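Putative methyltransferase (Emericella variicolor, PDB 7DMB) probably transfers a methyl group from S-adenosylmethionine as a trans-acting enzyme of calbistrin biosynthesis, and is seen here with the by-product S-adenosyl-L-homocysteine bound. Local coordinates at residues A[95-98]-A[99-102]; A[88-91]-A[92-95]; A[346-349]-A[350-353]. All coordinates share one frame; numbering follows the deposited sequence.

How the interactions relate
Following the chain from the N terminus, interaction 2 comes first, at residues 88-95, and interaction 1 takes over at 95-102; they share Ala-95, and their centres lie about 11 Å apart on the one helix 85-101. Neither closes a loop, since each joins neighbouring turns of that helix, and the two run end to end. Between them they pack this helix on helix 56-79, with helix 112-117 added at its C-terminal end. Interaction 3, at 346-353, follows much later, again within a single helix, and ties helix 346-355 to the sheet of the methyltransferase fold. Its nearest atoms are about 18 Å from either of the others.

Interaction 1: residues A[95-98]-A[99-102]; sequences ASEY and ERFK
The ring of Tyr-98 meets the side chains of its neighbour Glu-99 and of Lys-102, one turn further on. Glu-99 comes to the ring's edge, near its plane, with OE2 3.5 Å from CD2 of Tyr-98, while the lysine's CE lies 3.5 Å from CE2 of Tyr-98. The two charged chains also hold each other: Lys-102 NZ donates to Glu-99 OE1 at 2.8 Å in a salt bridge, reaching it on the syn side but out of the carboxylate plane. Bends in both chains, at chi2 in the glutamate (-58°) and at chi3 in the lysine (-76°), fold their ends back toward each other beside the tyrosine. On another side of the helix, Phe-101 lies against the backbone of the preceding turn. One face of its ring takes a CH-pi contact from Tyr-98 CA, 4.0 Å from the centroid, and the carbonyl oxygen of Glu-97 sits over that same face. Glu-97 and Arg-100 run side by side with opposite charges together, though the modelled distance between them is too short to be trusted in detail; the glutamate's OE2 also bonds to Tyr-106 OH. Behind these side chains the backbone bonding is mixed. Phe-101 N donates to Glu-97 O at 3.2 Å and makes a weak hydrogen bond to Tyr-98 O. Arg-100 N likewise divides weak bonds between Ser-96 O and Glu-97 O, so i+4 and i+3 pairing occur together. Ser-96 OG turns back to Trp-93 O. Further out, Phe-101 packs on Val-67 and Ile-71 of helix 56-79 and meets Tyr-106 edge-to-face, and Val-116 of helix 112-117 touches Tyr-98, Phe-101 and Lys-102, so this part of helix 85-101 touches both helix 56-79 and helix 112-117.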
ATOM      1  N   ALA A  95      -3.593  -9.866  21.500  1.00 17.56           N
ATOM      2  CA  ALA A  95      -3.226 -10.766  22.596  1.00 19.76           C
ATOM      3  C   ALA A  95      -2.518 -12.014  22.084  1.00 17.45           C
ATOM      4  O   ALA A  95      -1.595 -12.518  22.731  1.00 18.29           O
ATOM      5  CB  ALA A  95      -4.459 -11.182  23.403  1.00 16.82           C
ATOM      6  N   SER A  96      -2.942 -12.533  20.930  1.00 16.58           N
ATOM      7  CA  SER A  96      -2.315 -13.743  20.411  1.00 14.88           C
ATOM      8  C   SER A  96      -0.928 -13.448  19.847  1.00 17.66           C
ATOM      9  O   SER A  96      -0.008 -14.261  19.986  1.00 16.34           O
ATOM     10  CB  SER A  96      -3.217 -14.388  19.361  1.00 17.80           C
ATOM     11  OG  SER A  96      -2.989 -13.824  18.086  1.00 26.80           O
ATOM     12  N   GLU A  97      -0.741 -12.273  19.237  1.00 19.54           N
ATOM     13  CA  GLU A  97       0.593 -11.911  18.762  1.00 15.53           C
ATOM     14  C   GLU A  97       1.532 -11.636  19.938  1.00 12.47           C
ATOM     15  O   GLU A  97       2.690 -12.063  19.926  1.00 13.59           O
ATOM     16  CB  GLU A  97       0.497 -10.713  17.809  1.00 19.71           C
ATOM     17  CG  GLU A  97       1.590 -10.627  16.732  1.00 17.04           C
ATOM     18  CD  GLU A  97       1.600 -11.795  15.735  1.00 16.69           C
ATOM     19  OE1 GLU A  97       0.550 -12.402  15.461  1.00 17.29           O
ATOM     20  OE2 GLU A  97       2.679 -12.095  15.196  1.00 23.88           O
ATOM     21  N   TYR A  98       1.039 -10.966  20.981  1.00 13.80           N
ATOM     22  CA  TYR A  98       1.826 -10.781  22.199  1.00 18.11           C
ATOM     23  C   TYR A  98       2.330 -12.109  22.773  1.00 18.87           C
ATOM     24  O   TYR A  98       3.434 -12.172  23.334  1.00 16.57           O
ATOM     25  CB  TYR A  98       0.992 -10.039  23.243  1.00 16.37           C
ATOM     26  CG  TYR A  98       1.555 -10.106  24.645  1.00 21.93           C
ATOM     27  CD1 TYR A  98       2.563  -9.239  25.040  1.00 18.37           C
ATOM     28  CD2 TYR A  98       1.077 -11.042  25.577  1.00 17.59           C
ATOM     29  CE1 TYR A  98       3.080  -9.279  26.310  1.00 17.10           C
ATOM     30  CE2 TYR A  98       1.597 -11.096  26.852  1.00 18.92           C
ATOM     31  CZ  TYR A  98       2.598 -10.209  27.219  1.00 20.75           C
ATOM     32  OH  TYR A  98       3.139 -10.239  28.488  1.00 20.65           O
ATOM     33  N   GLU A  99       1.535 -13.176  22.663  1.00 20.17           N
ATOM     34  CA  GLU A  99       2.036 -14.488  23.054  1.00 20.90           C
ATOM     35  C   GLU A  99       3.202 -14.913  22.172  1.00 16.73           C
ATOM     36  O   GLU A  99       4.125 -15.571  22.657  1.00 16.96           O
ATOM     37  CB  GLU A  99       0.904 -15.525  23.015  1.00 20.78           C
ATOM     38  CG  GLU A  99      -0.182 -15.257  24.047  1.00 17.90           C
ATOM     39  CD  GLU A  99       0.371 -15.218  25.480  1.00 22.56           C
ATOM     40  OE1 GLU A  99       1.134 -16.135  25.842  1.00 23.64           O
ATOM     41  OE2 GLU A  99       0.050 -14.276  26.241  1.00 19.05           O
ATOM     42  N   ARG A 100       3.214 -14.495  20.898  1.00 15.02           N
ATOM     43  CA  ARG A 100       4.312 -14.856  20.003  1.00 17.11           C
ATOM     44  C   ARG A 100       5.621 -14.147  20.360  1.00 16.92           C
ATOM     45  O   ARG A 100       6.705 -14.690  20.094  1.00 16.79           O
ATOM     46  CB  ARG A 100       3.942 -14.545  18.547  1.00 20.07           C
ATOM     47  CG  ARG A 100       2.929 -15.478  17.892  1.00 19.23           C
ATOM     48  CD  ARG A 100       2.740 -15.088  16.413  1.00 22.94           C
ATOM     49  NE  ARG A 100       3.926 -15.364  15.590  1.00 29.46           N
ATOM     50  CZ  ARG A 100       4.164 -14.827  14.391  1.00 27.40           C
ATOM     51  NH1 ARG A 100       3.303 -13.973  13.844  1.00 16.73           N
ATOM     52  NH2 ARG A 100       5.262 -15.155  13.722  1.00 27.28           N
ATOM     53  N   PHE A 101       5.553 -12.938  20.932  1.00 17.14           N
ATOM     54  CA  PHE A 101       6.769 -12.224  21.329  1.00 12.12           C
ATOM     55  C   PHE A 101       7.533 -12.968  22.421  1.00 15.45           C
ATOM     56  O   PHE A 101       8.760 -12.860  22.506  1.00 18.01           O
ATOM     57  CB  PHE A 101       6.449 -10.825  21.867  1.00 15.43           C
ATOM     58  CG  PHE A 101       5.603  -9.975  20.970  1.00 12.87           C
ATOM     59  CD1 PHE A 101       5.596 -10.152  19.604  1.00 13.92           C
ATOM     60  CD2 PHE A 101       4.831  -8.967  21.516  1.00 11.59           C
ATOM     61  CE1 PHE A 101       4.808  -9.352  18.786  1.00 15.95           C
ATOM     62  CE2 PHE A 101       4.057  -8.163  20.721  1.00 12.53           C
ATOM     63  CZ  PHE A 101       4.044  -8.350  19.343  1.00 15.71           C
ATOM     64  N   LYS A 102       6.830 -13.680  23.290  1.00 15.27           N
ATOM     65  CA  LYS A 102       7.432 -14.401  24.410  1.00 16.55           C
ATOM     66  C   LYS A 102       8.020 -15.751  24.012  1.00 20.21           C
ATOM     67  O   LYS A 102       8.554 -16.460  24.874  1.00 23.16           O
ATOM     68  CB  LYS A 102       6.387 -14.583  25.501  1.00 12.92           C
ATOM     69  CG  LYS A 102       5.741 -13.264  25.867  1.00 18.17           C
ATOM     70  CD  LYS A 102       4.760 -13.394  27.015  1.00 19.72           C
ATOM     71  CE  LYS A 102       3.481 -14.028  26.547  1.00 21.88           C
ATOM     72  NZ  LYS A 102       2.839 -14.798  27.641  1.00 22.01           N
TER

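Interaction 2: residues A[88-91]-A[92-95]; sequences EKYR and NWLA
Glu-88 meets the second segment through its backbone: its carbonyl oxygen accepts from Asn-92 N at 2.9 Å, and the amide end of Asn-92 folds back beside the same oxygen without bonding to it. Lys-89 does the same one residue on, with O taking the N-H of Trp-93 at 2.7 Å. Tyr-90 carries most of the side-chain contact. With its CG anti to the backbone N (chi1 -177°), the ring leans outward and toward the next turn and is touched at two of its carbons. CE1 of Tyr-90 lies 3.9 Å from CZ3 of Trp-93, the two aromatic planes inclined at 44°, an oblique pairing. CE2 of Tyr-90, across the ring, meets CD2 of Leu-94, again at 3.9 Å, the leucine running alongside the tyrosine and pointing the same way. The phenol oxygen goes beyond the helix to Phe-322 O. Tyr-90 O in turn accepts from Leu-94 N. Arg-91 keeps only its CB and CG near the following residue; a bend at chi3 (69°) directs its guanidinium to the end of helix 56-79, where NH1 bonds to the carbonyl oxygens of Leu-77 and Ala-80, so this one nitrogen holds two backbone acceptors. Its own O takes Ala-95 N in a hydrogen bond of 2.9 Å. Leu-94 packs on Ala-70, Met-73 and Gln-74 of helix 56-79, and Tyr-90 joins it on Met-73. The chemistry is thus divided: four regular i+4 amide bonds set the helix, carbon contacts fasten Tyr-90 to Trp-93 and Leu-94, and the polar ends of Tyr-90 and Arg-91 find backbone oxygens outside it, linking helix 85-101 to two other parts of the chain.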
ATOM      1  N   GLU A  88     -12.904  -5.828  19.246  1.00 20.71           N
ATOM      2  CA  GLU A  88     -12.699  -7.081  19.965  1.00 20.95           C
ATOM      3  C   GLU A  88     -11.802  -8.022  19.179  1.00 19.61           C
ATOM      4  O   GLU A  88     -10.953  -8.712  19.756  1.00 20.10           O
ATOM      5  CB  GLU A  88     -14.046  -7.755  20.229  1.00 23.92           C
ATOM      6  CG  GLU A  88     -14.989  -7.019  21.163  1.00 25.71           C
ATOM      7  CD  GLU A  88     -16.339  -7.711  21.240  1.00 36.28           C
ATOM      8  OE1 GLU A  88     -17.271  -7.268  20.531  1.00 37.75           O
ATOM      9  OE2 GLU A  88     -16.455  -8.719  21.980  1.00 36.74           O
ATOM     10  N   LYS A  89     -12.001  -8.089  17.861  1.00 21.49           N
ATOM     11  CA  LYS A  89     -11.143  -8.918  17.022  1.00 22.33           C
ATOM     12  C   LYS A  89      -9.694  -8.459  17.107  1.00 22.97           C
ATOM     13  O   LYS A  89      -8.779  -9.290  17.206  1.00 16.87           O
ATOM     14  CB  LYS A  89     -11.636  -8.872  15.577  1.00 21.50           C
ATOM     15  CG  LYS A  89     -13.097  -9.314  15.413  1.00 27.82           C
ATOM     16  CD  LYS A  89     -13.328  -9.971  14.058  1.00 25.70           C
ATOM     17  CE  LYS A  89     -14.759 -10.476  13.928  1.00 35.08           C
ATOM     18  NZ  LYS A  89     -15.716  -9.392  13.567  1.00 36.98           N
ATOM     19  N   TYR A  90      -9.473  -7.135  17.092  1.00 18.17           N
ATOM     20  CA  TYR A  90      -8.119  -6.592  17.173  1.00 17.63           C
ATOM     21  C   TYR A  90      -7.484  -6.890  18.526  1.00 17.54           C
ATOM     22  O   TYR A  90      -6.326  -7.325  18.595  1.00 17.93           O
ATOM     23  CB  TYR A  90      -8.142  -5.084  16.908  1.00 15.37           C
ATOM     24  CG  TYR A  90      -6.781  -4.419  16.904  1.00 13.54           C
ATOM     25  CD1 TYR A  90      -5.989  -4.426  15.763  1.00 16.56           C
ATOM     26  CD2 TYR A  90      -6.294  -3.770  18.037  1.00 12.93           C
ATOM     27  CE1 TYR A  90      -4.740  -3.805  15.739  1.00 12.09           C
ATOM     28  CE2 TYR A  90      -5.051  -3.142  18.023  1.00 14.19           C
ATOM     29  CZ  TYR A  90      -4.275  -3.161  16.868  1.00 14.03           C
ATOM     30  OH  TYR A  90      -3.038  -2.544  16.833  1.00  8.88           O
ATOM     31  N   ARG A  91      -8.223  -6.640  19.615  1.00 17.02           N
ATOM     32  CA  ARG A  91      -7.747  -7.003  20.949  1.00 15.11           C
ATOM     33  C   ARG A  91      -7.385  -8.490  21.018  1.00 20.02           C
ATOM     34  O   ARG A  91      -6.294  -8.857  21.474  1.00 18.14           O
ATOM     35  CB  ARG A  91      -8.803  -6.651  22.004  1.00 16.85           C
ATOM     36  CG  ARG A  91      -8.505  -7.231  23.399  1.00 21.90           C
ATOM     37  CD  ARG A  91      -9.289  -6.569  24.549  1.00 21.01           C
ATOM     38  NE  ARG A  91     -10.720  -6.871  24.521  1.00 24.33           N
ATOM     39  CZ  ARG A  91     -11.644  -6.200  25.206  1.00 23.36           C
ATOM     40  NH1 ARG A  91     -11.296  -5.193  25.998  1.00 18.02           N
ATOM     41  NH2 ARG A  91     -12.925  -6.538  25.097  1.00 27.19           N
ATOM     42  N   ASN A  92      -8.288  -9.360  20.550  1.00 19.42           N
ATOM     43  CA  ASN A  92      -8.016 -10.797  20.556  1.00 19.71           C
ATOM     44  C   ASN A  92      -6.802 -11.131  19.701  1.00 20.04           C
ATOM     45  O   ASN A  92      -5.922 -11.887  20.126  1.00 16.42           O
ATOM     46  CB  ASN A  92      -9.242 -11.569  20.063  1.00 20.04           C
ATOM     47  CG  ASN A  92     -10.385 -11.554  21.065  1.00 26.72           C
ATOM     48  OD1 ASN A  92     -10.189 -11.294  22.263  1.00 23.59           O
ATOM     49  ND2 ASN A  92     -11.590 -11.837  20.583  1.00 25.82           N
ATOM     50  N   TRP A  93      -6.748 -10.583  18.478  1.00 18.35           N
ATOM     51  CA  TRP A  93      -5.578 -10.784  17.626  1.00 17.61           C
ATOM     52  C   TRP A  93      -4.306 -10.286  18.303  1.00 16.86           C
ATOM     53  O   TRP A  93      -3.280 -10.975  18.298  1.00 18.12           O
ATOM     54  CB  TRP A  93      -5.756 -10.083  16.272  1.00 17.56           C
ATOM     55  CG  TRP A  93      -4.469 -10.088  15.491  1.00 16.16           C
ATOM     56  CD1 TRP A  93      -3.941 -11.137  14.794  1.00 17.94           C
ATOM     57  CD2 TRP A  93      -3.521  -9.020  15.384  1.00 15.67           C
ATOM     58  NE1 TRP A  93      -2.737 -10.782  14.241  1.00 18.37           N
ATOM     59  CE2 TRP A  93      -2.451  -9.490  14.593  1.00 18.95           C
ATOM     60  CE3 TRP A  93      -3.473  -7.715  15.874  1.00 17.10           C
ATOM     61  CZ2 TRP A  93      -1.350  -8.699  14.278  1.00 19.62           C
ATOM     62  CZ3 TRP A  93      -2.377  -6.923  15.547  1.00 22.52           C
ATOM     63  CH2 TRP A  93      -1.333  -7.419  14.760  1.00 17.01           C
ATOM     64  N   LEU A  94      -4.344  -9.086  18.885  1.00 17.62           N
ATOM     65  CA  LEU A  94      -3.125  -8.542  19.478  1.00 18.94           C
ATOM     66  C   LEU A  94      -2.661  -9.374  20.672  1.00 14.56           C
ATOM     67  O   LEU A  94      -1.458  -9.582  20.841  1.00 16.41           O
ATOM     68  CB  LEU A  94      -3.323  -7.078  19.880  1.00 18.65           C
ATOM     69  CG  LEU A  94      -2.005  -6.293  19.971  1.00 17.28           C
ATOM     70  CD1 LEU A  94      -1.194  -6.474  18.730  1.00 20.42           C
ATOM     71  CD2 LEU A  94      -2.244  -4.828  20.226  1.00 18.42           C
ATOM     72  N   ALA A  95      -3.593  -9.866  21.500  1.00 17.56           N
ATOM     73  CA  ALA A  95      -3.226 -10.766  22.596  1.00 19.76           C
ATOM     74  C   ALA A  95      -2.518 -12.014  22.084  1.00 17.45           C
ATOM     75  O   ALA A  95      -1.595 -12.518  22.731  1.00 18.29           O
ATOM     76  CB  ALA A  95      -4.459 -11.182  23.403  1.00 16.82           C
TER

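Interaction 3: residues A[346-349]-A[350-353]; sequences PAEW and DRRL
A chi1 of -160° sets Glu-348 CG anti to its own N, and a bend at chi2 (40°) then turns the carboxylate along the helix toward Arg-351 and Arg-352. Arg-352 stretches straight from CG to NE to meet it: NE donates to Glu-348 OE1 at 3.1 Å, using the oxygen's anti lone pair, with the carboxylate turned almost perpendicular (86°) to the guanidinium. The same OE1 has a second, looser partner, Arg-351 NH1 at 3.6 Å; this oxygen lies well out of that guanidinium's plane, so charge attraction alone links them. The other oxygen, OE2, rests 3.4 Å from Arg-351 CD. Together the three residues form a salt-bridge network at i, i+3 and i+4 on the first turns of helix 346-355, which packs against the mixed sheet of a Rossmann-like methyltransferase domain. The guanidinium of Arg-352 has a second anion, NH1 making a salt bridge to Asp-336. Leu-353 lies beside Trp-349, its CG 3.4 Å from the carbonyl oxygen of Trp-349; both pack on strands 306-313 and 375-382, and the side chain of Trp-349 is about 12 Å from the bound S-adenosyl-L-homocysteine. Asp-350, whose N donates to Pro-346 O at 2.8 Å, sends OD1 to Leu-361 N on strand 358-366.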
ATOM      1  N   PRO A 346       1.512 -12.336  -4.668  1.00 11.06           N
ATOM      2  CA  PRO A 346       1.295 -12.265  -6.129  1.00 14.26           C
ATOM      3  C   PRO A 346       0.652 -13.502  -6.750  1.00 17.50           C
ATOM      4  O   PRO A 346      -0.175 -13.361  -7.663  1.00 13.06           O
ATOM      5  CB  PRO A 346       2.713 -12.035  -6.677  1.00 14.43           C
ATOM      6  CG  PRO A 346       3.450 -11.381  -5.576  1.00 12.99           C
ATOM      7  CD  PRO A 346       2.885 -11.918  -4.304  1.00 11.78           C
ATOM      8  N   ALA A 347       1.013 -14.710  -6.303  1.00 14.47           N
ATOM      9  CA  ALA A 347       0.398 -15.911  -6.866  1.00 19.21           C
ATOM     10  C   ALA A 347      -1.119 -15.842  -6.761  1.00 19.59           C
ATOM     11  O   ALA A 347      -1.836 -16.286  -7.668  1.00 22.03           O
ATOM     12  CB  ALA A 347       0.921 -17.172  -6.167  1.00 22.56           C
ATOM     13  N   GLU A 348      -1.628 -15.255  -5.677  1.00 16.86           N
ATOM     14  CA  GLU A 348      -3.075 -15.126  -5.549  1.00 18.75           C
ATOM     15  C   GLU A 348      -3.616 -14.054  -6.489  1.00 17.43           C
ATOM     16  O   GLU A 348      -4.672 -14.248  -7.106  1.00 17.69           O
ATOM     17  CB  GLU A 348      -3.459 -14.835  -4.100  1.00 17.76           C
ATOM     18  CG  GLU A 348      -4.936 -15.145  -3.751  1.00 21.84           C
ATOM     19  CD  GLU A 348      -5.487 -16.439  -4.384  1.00 25.02           C
ATOM     20  OE1 GLU A 348      -6.647 -16.418  -4.878  1.00 21.45           O
ATOM     21  OE2 GLU A 348      -4.775 -17.472  -4.372  1.00 25.07           O
ATOM     22  N   TRP A 349      -2.911 -12.924  -6.625  1.00 16.02           N
ATOM     23  CA  TRP A 349      -3.326 -11.914  -7.602  1.00 16.45           C
ATOM     24  C   TRP A 349      -3.402 -12.522  -8.999  1.00 11.55           C
ATOM     25  O   TRP A 349      -4.413 -12.383  -9.689  1.00 13.36           O
ATOM     26  CB  TRP A 349      -2.377 -10.718  -7.578  1.00 12.86           C
ATOM     27  CG  TRP A 349      -2.599  -9.804  -6.395  1.00 14.25           C
ATOM     28  CD1 TRP A 349      -1.809  -9.693  -5.277  1.00 12.98           C
ATOM     29  CD2 TRP A 349      -3.690  -8.892  -6.208  1.00 11.64           C
ATOM     30  NE1 TRP A 349      -2.341  -8.764  -4.411  1.00 15.30           N
ATOM     31  CE2 TRP A 349      -3.489  -8.249  -4.958  1.00 12.20           C
ATOM     32  CE3 TRP A 349      -4.818  -8.558  -6.971  1.00 13.06           C
ATOM     33  CZ2 TRP A 349      -4.388  -7.306  -4.442  1.00  8.86           C
ATOM     34  CZ3 TRP A 349      -5.702  -7.601  -6.472  1.00 14.24           C
ATOM     35  CH2 TRP A 349      -5.485  -6.995  -5.210  1.00 13.86           C
ATOM     36  N   ASP A 350      -2.356 -13.248  -9.401  1.00 14.16           N
ATOM     37  CA  ASP A 350      -2.340 -13.948 -10.685  1.00 15.60           C
ATOM     38  C   ASP A 350      -3.610 -14.765 -10.897  1.00 14.85           C
ATOM     39  O   ASP A 350      -4.270 -14.645 -11.933  1.00 18.41           O
ATOM     40  CB  ASP A 350      -1.100 -14.836 -10.764  1.00 16.80           C
ATOM     41  CG  ASP A 350      -1.042 -15.651 -12.047  1.00 22.21           C
ATOM     42  OD1 ASP A 350      -0.964 -15.041 -13.142  1.00 15.29           O
ATOM     43  OD2 ASP A 350      -1.062 -16.904 -11.950  1.00 20.32           O
ATOM     44  N   ARG A 351      -3.969 -15.597  -9.913  1.00 22.87           N
ATOM     45  CA  ARG A 351      -5.218 -16.358  -9.969  1.00 19.57           C
ATOM     46  C   ARG A 351      -6.409 -15.461 -10.276  1.00 18.61           C
ATOM     47  O   ARG A 351      -7.229 -15.760 -11.152  1.00 21.03           O
ATOM     48  CB  ARG A 351      -5.457 -17.072  -8.632  1.00 23.97           C
ATOM     49  CG  ARG A 351      -4.643 -18.336  -8.394  1.00 25.23           C
ATOM     50  CD  ARG A 351      -5.283 -19.133  -7.275  1.00 24.24           C
ATOM     51  NE  ARG A 351      -6.670 -19.482  -7.600  1.00 26.12           N
ATOM     52  CZ  ARG A 351      -7.590 -19.871  -6.718  1.00 27.52           C
ATOM     53  NH1 ARG A 351      -7.286 -19.961  -5.427  1.00 30.92           N
ATOM     54  NH2 ARG A 351      -8.817 -20.178  -7.130  1.00 23.56           N
ATOM     55  N   ARG A 352      -6.534 -14.360  -9.545  1.00 15.91           N
ATOM     56  CA  ARG A 352      -7.754 -13.585  -9.669  1.00 20.55           C
ATOM     57  C   ARG A 352      -7.731 -12.687 -10.894  1.00 18.50           C
ATOM     58  O   ARG A 352      -8.794 -12.374 -11.440  1.00 18.32           O
ATOM     59  CB  ARG A 352      -7.985 -12.796  -8.392  1.00 20.98           C
ATOM     60  CG  ARG A 352      -8.511 -13.697  -7.296  1.00 23.42           C
ATOM     61  CD  ARG A 352      -8.541 -12.995  -6.004  1.00 23.80           C
ATOM     62  NE  ARG A 352      -8.436 -13.908  -4.875  1.00 22.76           N
ATOM     63  CZ  ARG A 352      -9.342 -13.975  -3.918  1.00 17.25           C
ATOM     64  NH1 ARG A 352     -10.424 -13.204  -3.986  1.00 20.77           N
ATOM     65  NH2 ARG A 352      -9.171 -14.800  -2.902  1.00 16.50           N
ATOM     66  N   LEU A 353      -6.538 -12.290 -11.342  1.00 15.93           N
ATOM     67  CA  LEU A 353      -6.421 -11.582 -12.608  1.00 16.27           C
ATOM     68  C   LEU A 353      -6.951 -12.441 -13.751  1.00 18.02           C
ATOM     69  O   LEU A 353      -7.693 -11.951 -14.611  1.00 18.11           O
ATOM     70  CB  LEU A 353      -4.961 -11.174 -12.838  1.00 13.38           C
ATOM     71  CG  LEU A 353      -4.470  -9.927 -12.086  1.00 13.35           C
ATOM     72  CD1 LEU A 353      -2.977  -9.941 -11.946  1.00 10.58           C
ATOM     73  CD2 LEU A 353      -4.934  -8.617 -12.757  1.00 13.45           C
TER